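Local coordinates for protein polyhedrin (Simulium ubiquitum cypovirus, PDB 5A9A) that forms the microcrystalline occlusion bodies of an insect cypovirus, in which virus particles are probably embedded and protected, and binds uridine 5'-triphosphate, at residues E14-H17 / L18-R21; R78-E81 / F82-I86; I114-E117 / N118-V121; D213-D216 / Y217-K221. All blocks are in the same frame, centred on the assembly; numbering follows the deposited sequence.

The four contacts follow one another along the chain, and none touches another. Interaction 2 alone lines the UTP pocket, through Arg78 and His79 on helix 76-87. Interaction 1, on helix 11-25, lies on the opposite side of the chain's centre, with the two contact centres about 55 Å apart. Interactions 3 and 4 belong to the body of the protein and also lie on opposite sides of its centre: 114-121 leads into a strand of the four-stranded sheet, whereas 213-221 packs on the six-stranded one. Their nearest atoms are about 12 Å apart. From interaction 2, the nearest atoms of interactions 3 and 4 are about 19 and 21 Å away.

Interaction 1 (E14-H17 / L18-R21); sequences ERQH and LVNR
Leu18 donates its backbone N to Glu14 O at 2.9 Å and rests CG against that same oxygen. Its CD2 methyl turns to His17, meeting ring atom CD2 at 4.0 Å. At Val19 the backbone N is bonded to Arg15 O, while CG1 lies 4.0 Å from Gln16 NE2, a loose contact with the amide nitrogen; beyond these segments, Val19 packs on Arg136 of the second subunit. The backbone bonds, each from residue i+4 to residue i, are those of the alpha-helix 11-25, which stands well out from the centre of the chain and has most of the residues here touching crystal neighbours, consistent with the part played by the N-terminal helix in holding cypovirus polyhedra together. Asn20 repeats the backbone bond, to Gln16 O, and adds one between side chains: Gln16 NE2 donates to Asn20 OD1 at 3.0 Å. The bend of Gln16 at chi2 (67°) brings NE2 round to it; OD1 lies nearly in the amide plane of Gln16, but the donor stands above the carbonyl plane of Asn20, 35° out of it. Asn20 ND2 donates to a water at 3.0 Å, which sits 3.2 Å from His17 ND1. Arg21, with its N bonded to His17 O, lays CG over one face of the His17 ring in a CH-pi contact, 4.1 Å from the centroid.

Interaction 2 (R78-E81 / F82-I86); sequences RHKE and FENQI. With UTP (uridine 5'-triphosphate), chain B.
Arg78 gives its carbonyl O to Phe82 N, the first backbone bond of this piece of helix 76-87, and sends its side chain out to UTP. From CB the chain runs straight through CG, which lies opposite the backbone N (chi1 175°), and CD arrives over the face of the uracil, 3.6 Å from UTP N1. A bend at chi3 (-52°) then lays the guanidinium along the ribose: NE faces UTP C2', and CZ is 3.2 Å from UTP C3', which sits over one guanidinium face. At the tip, NH2 lies 2.8 Å from UTP O5' and makes a weak hydrogen bond to UTP O3B at 3.3 Å. Next to it, His79 NE2 donates to UTP O4 at 2.8 Å, with the base meeting the ring edge, while Asp71 holds His79 ND1. Further along the helix, Asn84 ND2 makes a weak bond of 3.4 Å to Glu81 OE1, whose stronger partner is Asp93 N. The bond from His79 suits a base with an acceptor at position 4, such as the O4 of uracil, and probably favours it, and the arginine probably offsets part of the triphosphate's charge.

Interaction 3 (I114-E117 / N118-V121); sequences ICWE and NVRV
Two overlapping beta turns, entered through an inverse gamma turn centred on Cys115, carry the chain into strand 120-124 of the four-stranded antiparallel sheet. The first is closed by Asn118 N donating to Cys115 O at 2.8 Å, the second by Val119 N donating to Trp116 O at 3.3 Å, and in both the donor stands above the carbonyl plane. On the buried side, Val119 CG2 packs against two earlier side chains, themselves in contact. It presses on Ile114 CG2 at 3.5 Å, tighter than usual for two methyl groups, and lies 3.8 Å from CE3 of the Trp116 indole, with the two side chains pointing the same way. Arg158 makes a cation-pi contact with that indole, and Val119 also packs on Phe175 and Pro176. On the other side, Cys115 SG rests against the amide carbon of Asn118, whose OD1 shares a water with Glu117 OE2; the water donates to OE2 at 2.8 Å and to OD1 at 3.2 Å. Arg120 turns back on the turns through a bend at chi2 (-69°). Its NH1 donates to Glu117 O at 3.1 Å, with the oxygen at the guanidinium edge and in its plane, and to Val119 O at 3.0 Å, where the donor sits 59° out of the carbonyl plane. One guanidinium nitrogen thus grips two main-chain carbonyls, which should restrict the rotation of the guanidinium and ties the turn to the start of the strand.

Interaction 4 (D213-D216 / Y217-K221); sequences DLID and YMQAK
Side chains one helical turn apart pair up along helix 211-221, which packs on the six-stranded antiparallel sheet. On the buried side, Leu214 and Met218 run alongside each other, with Leu214 CD1 4.0 Å from Met218 CG; Leu214 also reaches Leu49 of strand 47-54 and Leu208 of strand 201-208. Tyr217 packs on the same two strands. Lys221 CG lies over one face of its ring, toward the rim, 3.7 Å above the plane, and Met218 SD lies at its edge. The next pair round the helix is Ile215 and Gln219: CG2 of Ile215, set opposite the backbone N, lies 3.8 Å from Gln219 CD, while the amide beyond bonds through NE2 to Asp233 O. Underneath, the backbone bonds keep regular helical form. Met218 N points almost straight at Leu214 O, at 2.9 Å, and Ala220 N donates to Asp216 O at 2.8 Å. Lys221 NZ forms a salt bridge with Asp127 of the second subunit, joining this region to the assembly. Buried Leu214, Tyr217 and Met218, set against exposed Gln219 and Ala220, mark an amphipathic helix packed against one face of an antiparallel beta-sheet.

Interaction 1 (E14-H17 / L18-R21)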
loop_
_atom_site.group_PDB
_atom_site.type_symbol
_atom_site.label_atom_id
_atom_site.label_comp_id
_atom_site.label_asym_id
_atom_site.label_seq_id
_atom_site.Cartn_x
_atom_site.Cartn_y
_atom_site.Cartn_z
ATOM N N GLU A 14 -7.171 38.872 -21.523
ATOM C CA GLU A 14 -8.164 37.953 -20.988
ATOM C C GLU A 14 -7.659 36.519 -21.062
ATOM O O GLU A 14 -7.901 35.722 -20.156
ATOM C CB GLU A 14 -9.476 38.090 -21.764
ATOM C CG GLU A 14 -9.850 39.532 -22.099
ATOM C CD GLU A 14 -10.819 40.139 -21.106
ATOM O OE1 GLU A 14 -10.361 40.682 -20.078
ATOM O OE2 GLU A 14 -12.044 40.079 -21.360
ATOM N N ARG A 15 -6.953 36.193 -22.139
ATOM C CA ARG A 15 -6.388 34.858 -22.293
ATOM C C ARG A 15 -5.398 34.560 -21.170
ATOM O O ARG A 15 -5.452 33.498 -20.550
ATOM C CB ARG A 15 -5.698 34.703 -23.648
ATOM C CG ARG A 15 -5.086 33.325 -23.843
ATOM C CD ARG A 15 -4.530 33.114 -25.240
ATOM N NE ARG A 15 -3.807 31.849 -25.327
ATOM C CZ ARG A 15 -3.545 31.202 -26.458
ATOM N NH1 ARG A 15 -3.952 31.692 -27.622
ATOM N NH2 ARG A 15 -2.878 30.056 -26.424
ATOM N N GLN A 16 -4.493 35.499 -20.913
ATOM C CA GLN A 16 -3.528 35.344 -19.831
ATOM C C GLN A 16 -4.259 35.237 -18.500
ATOM O O GLN A 16 -3.906 34.426 -17.644
ATOM C CB GLN A 16 -2.565 36.528 -19.791
ATOM C CG GLN A 16 -1.545 36.447 -18.665
ATOM C CD GLN A 16 -0.564 35.311 -18.858
ATOM O OE1 GLN A 16 0.175 35.281 -19.843
ATOM N NE2 GLN A 16 -0.561 34.361 -17.923
ATOM N N HIS A 17 -5.283 36.068 -18.338
ATOM C CA HIS A 17 -6.076 36.101 -17.116
ATOM C C HIS A 17 -6.709 34.744 -16.814
ATOM O O HIS A 17 -6.744 34.315 -15.661
ATOM C CB HIS A 17 -7.162 37.170 -17.237
ATOM C CG HIS A 17 -8.152 37.159 -16.115
ATOM N ND1 HIS A 17 -7.806 37.447 -14.813
ATOM C CD2 HIS A 17 -9.482 36.901 -16.103
ATOM C CE1 HIS A 17 -8.878 37.364 -14.046
ATOM N NE2 HIS A 17 -9.909 37.035 -14.805
ATOM N N LEU A 18 -7.208 34.072 -17.847
ATOM C CA LEU A 18 -7.840 32.770 -17.669
ATOM C C LEU A 18 -6.798 31.700 -17.365
ATOM O O LEU A 18 -7.067 30.749 -16.631
ATOM C CB LEU A 18 -8.646 32.384 -18.909
ATOM C CG LEU A 18 -9.821 33.306 -19.240
ATOM C CD1 LEU A 18 -10.677 32.694 -20.337
ATOM C CD2 LEU A 18 -10.661 33.578 -18.002
ATOM N N VAL A 19 -5.608 31.851 -17.938
ATOM C CA VAL A 19 -4.500 30.965 -17.608
ATOM C C VAL A 19 -4.174 31.106 -16.121
ATOM O O VAL A 19 -3.946 30.114 -15.429
ATOM C CB VAL A 19 -3.251 31.277 -18.457
ATOM C CG1 VAL A 19 -2.009 30.639 -17.845
ATOM C CG2 VAL A 19 -3.452 30.796 -19.883
ATOM N N ASN A 20 -4.161 32.344 -15.637
ATOM C CA ASN A 20 -3.939 32.606 -14.218
ATOM C C ASN A 20 -5.029 31.988 -13.343
ATOM O O ASN A 20 -4.732 31.340 -12.339
ATOM C CB ASN A 20 -3.852 34.110 -13.949
ATOM C CG ASN A 20 -2.665 34.761 -14.637
ATOM O OD1 ASN A 20 -1.789 34.079 -15.173
ATOM N ND2 ASN A 20 -2.623 36.090 -14.612
ATOM N N ARG A 21 -6.289 32.190 -13.721
ATOM C CA ARG A 21 -7.409 31.638 -12.959
ATOM C C ARG A 21 -7.399 30.117 -13.030
ATOM O O ARG A 21 -7.729 29.439 -12.058
ATOM C CB ARG A 21 -8.745 32.182 -13.481
ATOM C CG ARG A 21 -9.005 33.632 -13.096
ATOM C CD ARG A 21 -10.273 34.192 -13.728
ATOM N NE ARG A 21 -11.497 33.585 -13.204
ATOM C CZ ARG A 21 -12.345 32.855 -13.923
ATOM N NH1 ARG A 21 -12.113 32.623 -15.208
ATOM N NH2 ARG A 21 -13.433 32.351 -13.357
HETATM O O HOH W 1 -5.007 37.433 -13.291
#

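Interaction 2 (R78-E81 / F82-I86)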
loop_
_atom_site.group_PDB
_atom_site.type_symbol
_atom_site.label_atom_id
_atom_site.label_comp_id
_atom_site.label_asym_id
_atom_site.label_seq_id
_atom_site.Cartn_x
_atom_site.Cartn_y
_atom_site.Cartn_z
ATOM N N ARG A 78 22.453 -0.812 14.306
ATOM C CA ARG A 78 22.209 0.271 15.245
ATOM C C ARG A 78 20.729 0.641 15.271
ATOM O O ARG A 78 20.145 0.842 16.335
ATOM C CB ARG A 78 23.033 1.502 14.864
ATOM C CG ARG A 78 22.741 2.725 15.719
ATOM C CD ARG A 78 23.603 3.907 15.310
ATOM N NE ARG A 78 25.018 3.554 15.256
ATOM C CZ ARG A 78 25.803 3.435 16.322
ATOM N NH1 ARG A 78 25.316 3.632 17.541
ATOM N NH2 ARG A 78 27.080 3.111 16.170
ATOM N N HIS A 79 20.127 0.729 14.090
ATOM C CA HIS A 79 18.735 1.148 13.977
ATOM C C HIS A 79 17.779 0.055 14.452
ATOM O O HIS A 79 16.745 0.344 15.054
ATOM C CB HIS A 79 18.424 1.571 12.540
ATOM C CG HIS A 79 19.117 2.832 12.125
ATOM N ND1 HIS A 79 19.237 3.222 10.809
ATOM C CD2 HIS A 79 19.724 3.795 12.860
ATOM C CE1 HIS A 79 19.891 4.368 10.750
ATOM N NE2 HIS A 79 20.199 4.736 11.981
ATOM N N LYS A 80 18.130 -1.199 14.188
ATOM C CA LYS A 80 17.344 -2.322 14.686
ATOM C C LYS A 80 17.304 -2.325 16.212
ATOM O O LYS A 80 16.240 -2.478 16.813
ATOM C CB LYS A 80 17.914 -3.654 14.195
ATOM C CG LYS A 80 17.180 -4.865 14.757
ATOM C CD LYS A 80 17.741 -6.168 14.218
ATOM C CE LYS A 80 19.041 -6.547 14.904
ATOM N NZ LYS A 80 19.635 -7.774 14.305
ATOM N N GLU A 81 18.467 -2.165 16.835
ATOM C CA GLU A 81 18.562 -2.230 18.288
ATOM C C GLU A 81 17.853 -1.049 18.937
ATOM O O GLU A 81 17.196 -1.197 19.968
ATOM C CB GLU A 81 20.024 -2.268 18.734
ATOM C CG GLU A 81 20.780 -3.493 18.261
ATOM C CD GLU A 81 20.115 -4.787 18.690
ATOM O OE1 GLU A 81 19.274 -4.757 19.617
ATOM O OE2 GLU A 81 20.437 -5.838 18.100
ATOM N N PHE A 82 17.985 0.129 18.337
ATOM C CA PHE A 82 17.294 1.297 18.860
ATOM C C PHE A 82 15.787 1.071 18.761
ATOM O O PHE A 82 15.039 1.382 19.686
ATOM C CB PHE A 82 17.694 2.567 18.109
ATOM C CG PHE A 82 17.381 3.831 18.860
ATOM C CD1 PHE A 82 16.118 4.405 18.789
ATOM C CD2 PHE A 82 18.345 4.437 19.652
ATOM C CE1 PHE A 82 15.828 5.566 19.485
ATOM C CE2 PHE A 82 18.061 5.599 20.349
ATOM C CZ PHE A 82 16.801 6.164 20.266
ATOM N N GLU A 83 15.344 0.511 17.639
ATOM C CA GLU A 83 13.924 0.231 17.461
ATOM C C GLU A 83 13.430 -0.773 18.504
ATOM O O GLU A 83 12.330 -0.635 19.036
ATOM C CB GLU A 83 13.628 -0.289 16.053
ATOM C CG GLU A 83 12.138 -0.460 15.795
ATOM C CD GLU A 83 11.818 -0.851 14.369
ATOM O OE1 GLU A 83 12.737 -1.281 13.635
ATOM O OE2 GLU A 83 10.635 -0.733 13.988
ATOM N N ASN A 84 14.244 -1.784 18.795
ATOM C CA ASN A 84 13.905 -2.747 19.837
ATOM C C ASN A 84 13.657 -2.054 21.170
ATOM O O ASN A 84 12.622 -2.260 21.808
ATOM C CB ASN A 84 15.019 -3.779 20.015
ATOM C CG ASN A 84 14.944 -4.907 19.006
ATOM O OD1 ASN A 84 13.879 -5.203 18.464
ATOM N ND2 ASN A 84 16.079 -5.557 18.760
ATOM N N GLN A 85 14.614 -1.235 21.589
ATOM C CA GLN A 85 14.522 -0.557 22.874
ATOM C C GLN A 85 13.296 0.350 22.930
ATOM O O GLN A 85 12.626 0.438 23.958
ATOM C CB GLN A 85 15.792 0.255 23.143
ATOM C CG GLN A 85 15.826 0.888 24.523
ATOM C CD GLN A 85 15.537 -0.115 25.627
ATOM O OE1 GLN A 85 15.866 -1.295 25.512
ATOM N NE2 GLN A 85 14.910 0.349 26.698
ATOM N N ILE A 86 12.998 1.014 21.817
ATOM C CA ILE A 86 11.864 1.930 21.767
ATOM C C ILE A 86 10.524 1.191 21.765
ATOM O O ILE A 86 9.622 1.538 22.524
ATOM C CB ILE A 86 11.932 2.843 20.526
ATOM C CG1 ILE A 86 13.188 3.715 20.571
ATOM C CG2 ILE A 86 10.689 3.715 20.445
ATOM C CD1 ILE A 86 13.164 4.772 21.657
HETATM P PA UTP B . 30.830 5.082 16.753
HETATM O O1A UTP B . 30.642 5.544 18.176
HETATM O O2A UTP B . 31.535 5.966 15.753
HETATM O O3A UTP B . 31.559 3.646 16.768
HETATM O "O5'" UTP B . 29.383 4.736 16.146
HETATM P PB UTP B . 31.303 2.572 17.941
HETATM O O1B UTP B . 31.648 1.212 17.389
HETATM O O2B UTP B . 31.976 3.073 19.193
HETATM O O3B UTP B . 29.710 2.606 18.173
HETATM P PG UTP B . 29.071 2.421 19.640
HETATM O O1G UTP B . 30.242 1.994 20.489
HETATM O O2G UTP B . 28.014 1.365 19.460
HETATM O O3G UTP B . 28.529 3.795 19.943
HETATM C "C5'" UTP B . 28.811 5.533 15.111
HETATM C "C4'" UTP B . 27.953 6.630 15.726
HETATM O "O4'" UTP B . 26.869 6.996 14.870
HETATM C "C1'" UTP B . 25.813 7.499 15.688
HETATM C "C2'" UTP B . 25.897 6.732 16.999
HETATM O "O2'" UTP B . 25.651 7.575 18.128
HETATM C "C3'" UTP B . 27.320 6.199 17.040
HETATM O "O3'" UTP B . 28.036 6.761 18.140
HETATM N N1 UTP B . 24.517 7.368 15.018
HETATM C C6 UTP B . 24.467 7.183 13.697
HETATM C C2 UTP B . 23.319 7.468 15.754
HETATM O O2 UTP B . 23.362 7.649 16.985
HETATM N N3 UTP B . 22.137 7.364 15.141
HETATM C C4 UTP B . 22.067 7.173 13.818
HETATM O O4 UTP B . 20.955 7.079 13.257
HETATM C C5 UTP B . 23.234 7.079 13.068
#

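Interaction 3 (I114-E117 / N118-V121)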
loop_
_atom_site.group_PDB
_atom_site.type_symbol
_atom_site.label_atom_id
_atom_site.label_comp_id
_atom_site.label_asym_id
_atom_site.label_seq_id
_atom_site.Cartn_x
_atom_site.Cartn_y
_atom_site.Cartn_z
ATOM N N ILE A 114 -9.087 20.571 -0.696
ATOM C CA ILE A 114 -9.119 19.665 0.447
ATOM C C ILE A 114 -10.200 20.047 1.457
ATOM O O ILE A 114 -10.376 21.223 1.783
ATOM C CB ILE A 114 -7.744 19.653 1.152
ATOM C CG1 ILE A 114 -6.694 19.037 0.223
ATOM C CG2 ILE A 114 -7.815 18.888 2.468
ATOM C CD1 ILE A 114 -5.264 19.263 0.663
ATOM N N CYS A 115 -10.925 19.043 1.945
ATOM C CA CYS A 115 -11.929 19.258 2.981
ATOM C C CYS A 115 -11.227 19.415 4.323
ATOM O O CYS A 115 -11.021 18.440 5.048
ATOM C CB CYS A 115 -12.907 18.084 3.038
ATOM S SG CYS A 115 -14.261 18.311 4.219
ATOM N N TRP A 116 -10.865 20.651 4.648
ATOM C CA TRP A 116 -10.035 20.928 5.811
ATOM C C TRP A 116 -10.693 20.462 7.102
ATOM O O TRP A 116 -10.010 20.067 8.046
ATOM C CB TRP A 116 -9.712 22.422 5.863
ATOM C CG TRP A 116 -8.947 22.862 4.661
ATOM C CD1 TRP A 116 -9.391 23.658 3.645
ATOM C CD2 TRP A 116 -7.602 22.499 4.332
ATOM N NE1 TRP A 116 -8.399 23.820 2.707
ATOM C CE2 TRP A 116 -7.291 23.116 3.105
ATOM C CE3 TRP A 116 -6.630 21.712 4.959
ATOM C CZ2 TRP A 116 -6.042 22.981 2.495
ATOM C CZ3 TRP A 116 -5.394 21.568 4.349
ATOM C CH2 TRP A 116 -5.109 22.204 3.130
ATOM N N GLU A 117 -12.019 20.500 7.132
ATOM C CA GLU A 117 -12.781 20.009 8.273
ATOM C C GLU A 117 -12.488 18.536 8.568
ATOM O O GLU A 117 -12.517 18.108 9.722
ATOM C CB GLU A 117 -14.277 20.202 8.010
ATOM C CG GLU A 117 -15.182 19.225 8.734
ATOM C CD GLU A 117 -16.645 19.427 8.382
ATOM O OE1 GLU A 117 -16.931 20.183 7.428
ATOM O OE2 GLU A 117 -17.508 18.825 9.054
ATOM N N ASN A 118 -12.205 17.762 7.524
ATOM C CA ASN A 118 -12.014 16.321 7.671
ATOM C C ASN A 118 -10.550 15.891 7.663
ATOM O O ASN A 118 -10.247 14.698 7.720
ATOM C CB ASN A 118 -12.780 15.576 6.576
ATOM C CG ASN A 118 -14.262 15.461 6.879
ATOM O OD1 ASN A 118 -14.758 16.063 7.830
ATOM N ND2 ASN A 118 -14.974 14.685 6.073
ATOM N N VAL A 119 -9.648 16.862 7.588
ATOM C CA VAL A 119 -8.221 16.578 7.658
ATOM C C VAL A 119 -7.842 16.060 9.043
ATOM O O VAL A 119 -8.309 16.571 10.065
ATOM C CB VAL A 119 -7.384 17.836 7.333
ATOM C CG1 VAL A 119 -5.935 17.653 7.769
ATOM C CG2 VAL A 119 -7.465 18.156 5.849
ATOM N N ARG A 120 -7.000 15.033 9.067
ATOM C CA ARG A 120 -6.456 14.510 10.313
ATOM C C ARG A 120 -4.956 14.308 10.158
ATOM O O ARG A 120 -4.509 13.646 9.224
ATOM C CB ARG A 120 -7.101 13.171 10.678
ATOM C CG ARG A 120 -8.618 13.193 10.816
ATOM C CD ARG A 120 -9.081 13.985 12.028
ATOM N NE ARG A 120 -10.523 13.855 12.232
ATOM C CZ ARG A 120 -11.433 14.696 11.747
ATOM N NH1 ARG A 120 -11.062 15.751 11.031
ATOM N NH2 ARG A 120 -12.721 14.486 11.984
ATOM N N VAL A 121 -4.185 14.892 11.068
ATOM C CA VAL A 121 -2.752 14.637 11.149
ATOM C C VAL A 121 -2.426 14.305 12.594
ATOM O O VAL A 121 -2.623 15.125 13.489
ATOM C CB VAL A 121 -1.916 15.846 10.701
ATOM C CG1 VAL A 121 -0.430 15.563 10.897
ATOM C CG2 VAL A 121 -2.207 16.192 9.246
HETATM O O HOH W 2 -9.739 18.804 10.500
HETATM O O HOH W 3 -17.798 16.059 8.742
#

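Interaction 4 (D213-D216 / Y217-K221)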
loop_
_atom_site.group_PDB
_atom_site.type_symbol
_atom_site.label_atom_id
_atom_site.label_comp_id
_atom_site.label_asym_id
_atom_site.label_seq_id
_atom_site.Cartn_x
_atom_site.Cartn_y
_atom_site.Cartn_z
ATOM N N ASP A 213 17.494 25.578 -0.671
ATOM C CA ASP A 213 17.158 24.569 -1.665
ATOM C C ASP A 213 15.708 24.114 -1.503
ATOM O O ASP A 213 15.027 23.801 -2.482
ATOM C CB ASP A 213 18.097 23.366 -1.533
ATOM C CG ASP A 213 19.533 23.703 -1.903
ATOM O OD1 ASP A 213 19.829 24.898 -2.114
ATOM O OD2 ASP A 213 20.371 22.778 -1.976
ATOM N N LEU A 214 15.241 24.074 -0.260
ATOM C CA LEU A 214 13.874 23.654 0.029
ATOM C C LEU A 214 12.864 24.688 -0.463
ATOM O O LEU A 214 11.873 24.340 -1.103
ATOM C CB LEU A 214 13.695 23.414 1.529
ATOM C CG LEU A 214 12.281 23.056 1.992
ATOM C CD1 LEU A 214 11.736 21.859 1.220
ATOM C CD2 LEU A 214 12.274 22.778 3.485
ATOM N N ILE A 215 13.117 25.959 -0.164
ATOM C CA ILE A 215 12.241 27.030 -0.630
ATOM C C ILE A 215 12.151 26.985 -2.150
ATOM O O ILE A 215 11.074 27.136 -2.726
ATOM C CB ILE A 215 12.750 28.419 -0.199
ATOM C CG1 ILE A 215 12.691 28.565 1.323
ATOM C CG2 ILE A 215 11.915 29.511 -0.841
ATOM C CD1 ILE A 215 13.351 29.831 1.839
ATOM N N ASP A 216 13.294 26.771 -2.791
ATOM C CA ASP A 216 13.355 26.670 -4.246
ATOM C C ASP A 216 12.453 25.543 -4.760
ATOM O O ASP A 216 11.712 25.720 -5.731
ATOM C CB ASP A 216 14.805 26.442 -4.690
ATOM C CG ASP A 216 14.987 26.559 -6.190
ATOM O OD1 ASP A 216 14.759 25.558 -6.900
ATOM O OD2 ASP A 216 15.372 27.651 -6.660
ATOM N N TYR A 217 12.514 24.387 -4.103
ATOM C CA TYR A 217 11.690 23.237 -4.483
ATOM C C TYR A 217 10.203 23.551 -4.345
ATOM O O TYR A 217 9.413 23.293 -5.252
ATOM C CB TYR A 217 12.041 22.027 -3.614
ATOM C CG TYR A 217 11.242 20.774 -3.926
ATOM C CD1 TYR A 217 11.681 19.868 -4.885
ATOM C CD2 TYR A 217 10.063 20.488 -3.247
ATOM C CE1 TYR A 217 10.961 18.719 -5.168
ATOM C CE2 TYR A 217 9.336 19.345 -3.525
ATOM C CZ TYR A 217 9.790 18.464 -4.484
ATOM O OH TYR A 217 9.074 17.321 -4.764
ATOM N N MET A 218 9.824 24.107 -3.201
ATOM C CA MET A 218 8.421 24.389 -2.927
ATOM C C MET A 218 7.870 25.408 -3.927
ATOM O O MET A 218 6.732 25.299 -4.383
ATOM C CB MET A 218 8.251 24.881 -1.489
ATOM C CG MET A 218 8.714 23.868 -0.444
ATOM S SD MET A 218 7.844 22.286 -0.550
ATOM C CE MET A 218 6.241 22.739 0.121
ATOM N N GLN A 219 8.688 26.393 -4.275
ATOM C CA GLN A 219 8.295 27.393 -5.260
ATOM C C GLN A 219 8.251 26.811 -6.675
ATOM O O GLN A 219 7.406 27.198 -7.486
ATOM C CB GLN A 219 9.232 28.603 -5.189
ATOM C CG GLN A 219 9.070 29.389 -3.894
ATOM C CD GLN A 219 9.924 30.638 -3.828
ATOM O OE1 GLN A 219 11.003 30.704 -4.416
ATOM N NE2 GLN A 219 9.441 31.641 -3.102
ATOM N N ALA A 220 9.151 25.878 -6.969
ATOM C CA ALA A 220 9.159 25.212 -8.266
ATOM C C ALA A 220 7.921 24.334 -8.450
ATOM O O ALA A 220 7.326 24.306 -9.529
ATOM C CB ALA A 220 10.420 24.376 -8.425
ATOM N N LYS A 221 7.540 23.619 -7.396
ATOM C CA LYS A 221 6.402 22.706 -7.457
ATOM C C LYS A 221 5.105 23.410 -7.060
ATOM O O LYS A 221 4.029 22.815 -7.103
ATOM C CB LYS A 221 6.628 21.508 -6.534
ATOM C CG LYS A 221 7.952 20.784 -6.748
ATOM C CD LYS A 221 8.087 20.216 -8.155
ATOM C CE LYS A 221 9.444 19.547 -8.333
ATOM N NZ LYS A 221 9.634 18.957 -9.684
#